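Local structure of extracellular solute-binding protein, family 3 (Methylophaga aminisulfidivorans MP, 5SV6) at residues Y195-G207 against E218-L230. The protein is of unknown function but has a periplasmic binding protein-like architecture and probably serves the bacterial methanol dehydrogenase system. Numbering follows the deposited sequence.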
loop_
_atom_site.group_PDB
_atom_site.type_symbol
_atom_site.label_atom_id
_atom_site.label_comp_id
_atom_site.label_asym_id
_atom_site.label_seq_id
_atom_site.Cartn_x
_atom_site.Cartn_y
_atom_site.Cartn_z
ATOM N N TYR A 195 -6.384 4.600 8.511
ATOM C CA TYR A 195 -4.990 4.494 8.082
ATOM C C TYR A 195 -4.625 5.769 7.337
ATOM O O TYR A 195 -5.203 6.037 6.280
ATOM C CB TYR A 195 -4.856 3.363 7.052
ATOM C CG TYR A 195 -4.371 2.011 7.533
ATOM C CD1 TYR A 195 -5.274 1.034 7.945
ATOM C CD2 TYR A 195 -3.016 1.687 7.507
ATOM C CE1 TYR A 195 -4.840 -0.224 8.356
ATOM C CE2 TYR A 195 -2.571 0.436 7.915
ATOM C CZ TYR A 195 -3.491 -0.516 8.343
ATOM O OH TYR A 195 -3.063 -1.760 8.757
ATOM N N ALA A 196 -3.665 6.541 7.843
ATOM C CA ALA A 196 -3.245 7.757 7.142
ATOM C C ALA A 196 -1.734 7.827 6.889
ATOM O O ALA A 196 -0.989 8.386 7.696
ATOM C CB ALA A 196 -3.724 9.011 7.894
ATOM N N PRO A 197 -1.273 7.273 5.754
ATOM C CA PRO A 197 0.165 7.292 5.444
ATOM C C PRO A 197 0.750 8.691 5.215
ATOM O O PRO A 197 1.969 8.874 5.343
ATOM C CB PRO A 197 0.252 6.459 4.159
ATOM C CG PRO A 197 -1.118 6.546 3.558
ATOM C CD PRO A 197 -2.048 6.552 4.729
ATOM N N ASP A 198 -0.092 9.661 4.858
ATOM C CA ASP A 198 0.368 11.040 4.710
ATOM C C ASP A 198 0.953 11.600 6.018
ATOM O O ASP A 198 1.834 12.455 6.003
ATOM C CB ASP A 198 -0.773 11.927 4.224
ATOM C CG ASP A 198 -1.940 11.940 5.181
ATOM O OD1 ASP A 198 -2.513 10.859 5.432
ATOM O OD2 ASP A 198 -2.278 13.032 5.690
ATOM N N LEU A 199 0.448 11.120 7.149
ATOM C CA LEU A 199 1.028 11.443 8.449
ATOM C C LEU A 199 2.491 10.988 8.538
ATOM O O LEU A 199 3.366 11.718 9.018
ATOM C CB LEU A 199 0.211 10.761 9.555
ATOM C CG LEU A 199 0.831 10.809 10.953
ATOM C CD1 LEU A 199 0.917 12.251 11.456
ATOM C CD2 LEU A 199 0.075 9.914 11.935
ATOM N N LEU A 200 2.760 9.768 8.088
ATOM C CA LEU A 200 4.120 9.237 8.169
ATOM C C LEU A 200 5.092 10.028 7.288
ATOM O O LEU A 200 6.211 10.313 7.700
ATOM C CB LEU A 200 4.159 7.739 7.832
ATOM C CG LEU A 200 3.305 6.849 8.747
ATOM C CD1 LEU A 200 3.431 5.378 8.378
ATOM C CD2 LEU A 200 3.718 7.041 10.179
ATOM N N VAL A 201 4.663 10.400 6.087
ATOM C CA VAL A 201 5.507 11.242 5.240
ATOM C C VAL A 201 5.754 12.599 5.907
ATOM O O VAL A 201 6.876 13.123 5.906
ATOM C CB VAL A 201 4.922 11.400 3.823
ATOM C CG1 VAL A 201 5.767 12.380 3.003
ATOM C CG2 VAL A 201 4.864 10.035 3.133
ATOM N N SER A 202 4.705 13.149 6.506
ATOM C CA SER A 202 4.790 14.438 7.189
ATOM C C SER A 202 5.806 14.448 8.329
ATOM O O SER A 202 6.444 15.465 8.590
ATOM C CB SER A 202 3.415 14.851 7.707
ATOM O OG SER A 202 2.613 15.280 6.624
ATOM N N GLU A 203 5.943 13.311 9.007
ATOM C CA GLU A 203 6.908 13.165 10.101
ATOM C C GLU A 203 8.347 13.322 9.608
ATOM O O GLU A 203 9.207 13.835 10.323
ATOM C CB GLU A 203 6.742 11.802 10.766
ATOM C CG GLU A 203 5.473 11.670 11.578
ATOM C CD GLU A 203 5.492 12.551 12.808
ATOM O OE1 GLU A 203 6.292 12.274 13.724
ATOM O OE2 GLU A 203 4.720 13.529 12.852
ATOM N N VAL A 204 8.604 12.861 8.391
ATOM C CA VAL A 204 9.917 13.035 7.777
ATOM C C VAL A 204 10.125 14.497 7.393
ATOM O O VAL A 204 11.163 15.085 7.687
ATOM C CB VAL A 204 10.098 12.146 6.535
ATOM C CG1 VAL A 204 11.494 12.366 5.913
ATOM C CG2 VAL A 204 9.889 10.672 6.894
ATOM N N VAL A 205 9.124 15.084 6.749
ATOM C CA VAL A 205 9.175 16.501 6.391
ATOM C C VAL A 205 9.450 17.377 7.615
ATOM O O VAL A 205 10.237 18.327 7.544
ATOM C CB VAL A 205 7.871 16.946 5.702
ATOM C CG1 VAL A 205 7.803 18.462 5.585
ATOM C CG2 VAL A 205 7.745 16.276 4.344
ATOM N N SER A 206 8.826 17.032 8.737
ATOM C CA SER A 206 8.966 17.803 9.970
ATOM C C SER A 206 10.274 17.519 10.700
ATOM O O SER A 206 10.694 18.294 11.562
ATOM C CB SER A 206 7.794 17.528 10.914
ATOM O OG SER A 206 7.967 16.299 11.610
ATOM N N GLY A 207 10.914 16.398 10.372
ATOM C CA GLY A 207 12.155 16.034 11.022
ATOM C C GLY A 207 11.953 15.255 12.307
ATOM O O GLY A 207 12.922 14.837 12.944
ATOM N N GLU A 218 1.295 3.868 -1.169
ATOM C CA GLU A 218 0.660 4.637 -0.089
ATOM C C GLU A 218 1.282 6.011 0.094
ATOM O O GLU A 218 0.625 6.940 0.557
ATOM C CB GLU A 218 0.836 3.908 1.240
ATOM C CG GLU A 218 -0.372 3.227 1.734
ATOM C CD GLU A 218 -0.050 2.181 2.774
ATOM O OE1 GLU A 218 0.871 2.405 3.603
ATOM O OE2 GLU A 218 -0.709 1.125 2.741
ATOM N N ALA A 219 2.571 6.120 -0.215
ATOM C CA ALA A 219 3.323 7.321 0.113
ATOM C C ALA A 219 3.524 8.250 -1.073
ATOM O O ALA A 219 3.740 9.440 -0.884
ATOM C CB ALA A 219 4.672 6.960 0.717
ATOM N N ALA A 220 3.436 7.698 -2.282
ATOM C CA ALA A 220 3.951 8.361 -3.487
ATOM C C ALA A 220 3.458 9.783 -3.734
ATOM O O ALA A 220 4.265 10.674 -3.988
ATOM C CB ALA A 220 3.719 7.491 -4.730
ATOM N N ARG A 221 2.147 10.001 -3.659
ATOM C CA ARG A 221 1.620 11.328 -3.946
ATOM C C ARG A 221 2.089 12.349 -2.910
ATOM O O ARG A 221 2.320 13.518 -3.239
ATOM C CB ARG A 221 0.086 11.318 -4.071
ATOM C CG ARG A 221 -0.693 11.094 -2.780
ATOM C CD ARG A 221 -2.125 11.625 -2.935
ATOM N NE ARG A 221 -2.844 10.971 -4.030
ATOM C CZ ARG A 221 -4.036 11.358 -4.478
ATOM N NH1 ARG A 221 -4.633 12.415 -3.945
ATOM N NH2 ARG A 221 -4.630 10.695 -5.463
ATOM N N TYR A 222 2.268 11.895 -1.670
ATOM C CA TYR A 222 2.656 12.779 -0.574
ATOM C C TYR A 222 4.145 13.115 -0.598
ATOM O O TYR A 222 4.560 14.195 -0.162
ATOM C CB TYR A 222 2.238 12.177 0.773
ATOM C CG TYR A 222 0.785 11.739 0.770
ATOM C CD1 TYR A 222 -0.238 12.676 0.781
ATOM C CD2 TYR A 222 0.442 10.391 0.727
ATOM C CE1 TYR A 222 -1.584 12.284 0.753
ATOM C CE2 TYR A 222 -0.905 9.982 0.709
ATOM C CZ TYR A 222 -1.906 10.947 0.724
ATOM O OH TYR A 222 -3.233 10.581 0.703
ATOM N N VAL A 223 4.946 12.199 -1.115
ATOM C CA VAL A 223 6.356 12.487 -1.359
ATOM C C VAL A 223 6.486 13.555 -2.457
ATOM O O VAL A 223 7.263 14.498 -2.330
ATOM C CB VAL A 223 7.150 11.225 -1.749
ATOM C CG1 VAL A 223 8.573 11.608 -2.143
ATOM C CG2 VAL A 223 7.170 10.219 -0.596
ATOM N N LYS A 224 5.705 13.426 -3.519
ATOM C CA LYS A 224 5.712 14.449 -4.566
ATOM C C LYS A 224 5.296 15.836 -4.065
ATOM O O LYS A 224 5.969 16.831 -4.335
ATOM C CB LYS A 224 4.821 14.034 -5.732
ATOM C CG LYS A 224 4.755 15.086 -6.837
ATOM C CD LYS A 224 3.923 14.582 -7.994
ATOM C CE LYS A 224 4.389 13.204 -8.427
ATOM N NZ LYS A 224 3.374 12.529 -9.282
ATOM N N SER A 225 4.196 15.905 -3.330
ATOM C CA SER A 225 3.696 17.190 -2.854
ATOM C C SER A 225 4.398 17.702 -1.591
ATOM O O SER A 225 4.012 18.741 -1.043
ATOM C CB SER A 225 2.177 17.131 -2.640
ATOM O OG SER A 225 1.834 16.238 -1.589
ATOM N N ALA A 226 5.428 16.985 -1.139
ATOM C CA ALA A 226 6.130 17.328 0.093
ATOM C C ALA A 226 6.638 18.766 0.055
ATOM O O ALA A 226 7.010 19.263 -1.004
ATOM C CB ALA A 226 7.295 16.367 0.330
ATOM N N SER A 227 6.652 19.422 1.212
ATOM C CA SER A 227 7.067 20.819 1.292
ATOM C C SER A 227 8.595 20.953 1.307
ATOM O O SER A 227 9.137 22.025 1.034
ATOM C CB SER A 227 6.417 21.523 2.492
ATOM O OG SER A 227 6.892 21.012 3.725
ATOM N N VAL A 228 9.287 19.855 1.603
ATOM C CA VAL A 228 10.738 19.808 1.444
ATOM C C VAL A 228 11.087 18.624 0.556
ATOM O O VAL A 228 10.380 17.615 0.570
ATOM C CB VAL A 228 11.478 19.675 2.790
ATOM C CG1 VAL A 228 11.332 20.948 3.612
ATOM C CG2 VAL A 228 10.994 18.447 3.566
ATOM N N PRO A 229 12.174 18.743 -0.229
ATOM C CA PRO A 229 12.480 17.684 -1.194
ATOM C C PRO A 229 12.807 16.377 -0.477
ATOM O O PRO A 229 13.632 16.379 0.432
ATOM C CB PRO A 229 13.727 18.210 -1.914
ATOM C CG PRO A 229 13.733 19.679 -1.668
ATOM C CD PRO A 229 13.129 19.860 -0.312
ATOM N N LEU A 230 12.160 15.289 -0.881
ATOM C CA LEU A 230 12.400 13.993 -0.258
ATOM C C LEU A 230 12.948 13.010 -1.275
ATOM O O LEU A 230 12.674 13.116 -2.472
ATOM C CB LEU A 230 11.105 13.427 0.334
ATOM C CG LEU A 230 10.386 14.264 1.399
ATOM C CD1 LEU A 230 9.147 13.522 1.891
ATOM C CD2 LEU A 230 11.294 14.605 2.578
#
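Asp198 lays its CB over the ring of Tyr222, a CH-pi contact in which CB stands 3.5 Å from the ring centroid and 11° off the ring normal. This pair sits where helix 197-206 packs on helix 216-224 of the periplasmic binding protein-like fold, the segment axes crossing at -44° with a closest approach of 8.8 Å. On the opposite face of the same ring lies Arg221 CG, so the phenol is sandwiched between two aliphatic carbons. Beside it, Pro197 rests its CG 3.5 Å from Glu218 O, and its ring crosses the Glu218 side chain at about a right angle. Trimming Tyr222 to an alanine would probably leave Asp198 CB without its aromatic floor and open a gap between the two helices. Further along, Val201 splits its branches: CG1, anti to the backbone N (chi1 175°), meets Leu230 CD1 at 3.7 Å, whereas CG2 faces Ala219 CB at 3.9 Å. A turn later Val205 extends the packing over the loop after helix 216-224, its CG2 4.0 Å from Ala226 CB, while its CG1 approaches Val228 CG2 and comes within 3.3 Å of Ser227 OG. Outside this first shell, Ala219 and Leu230 also touch Ile131 of strand 118-133, which joins the apolar patch to the sheet, and Glu218 OE2 is hydrogen-bonded to Tyr58 OH.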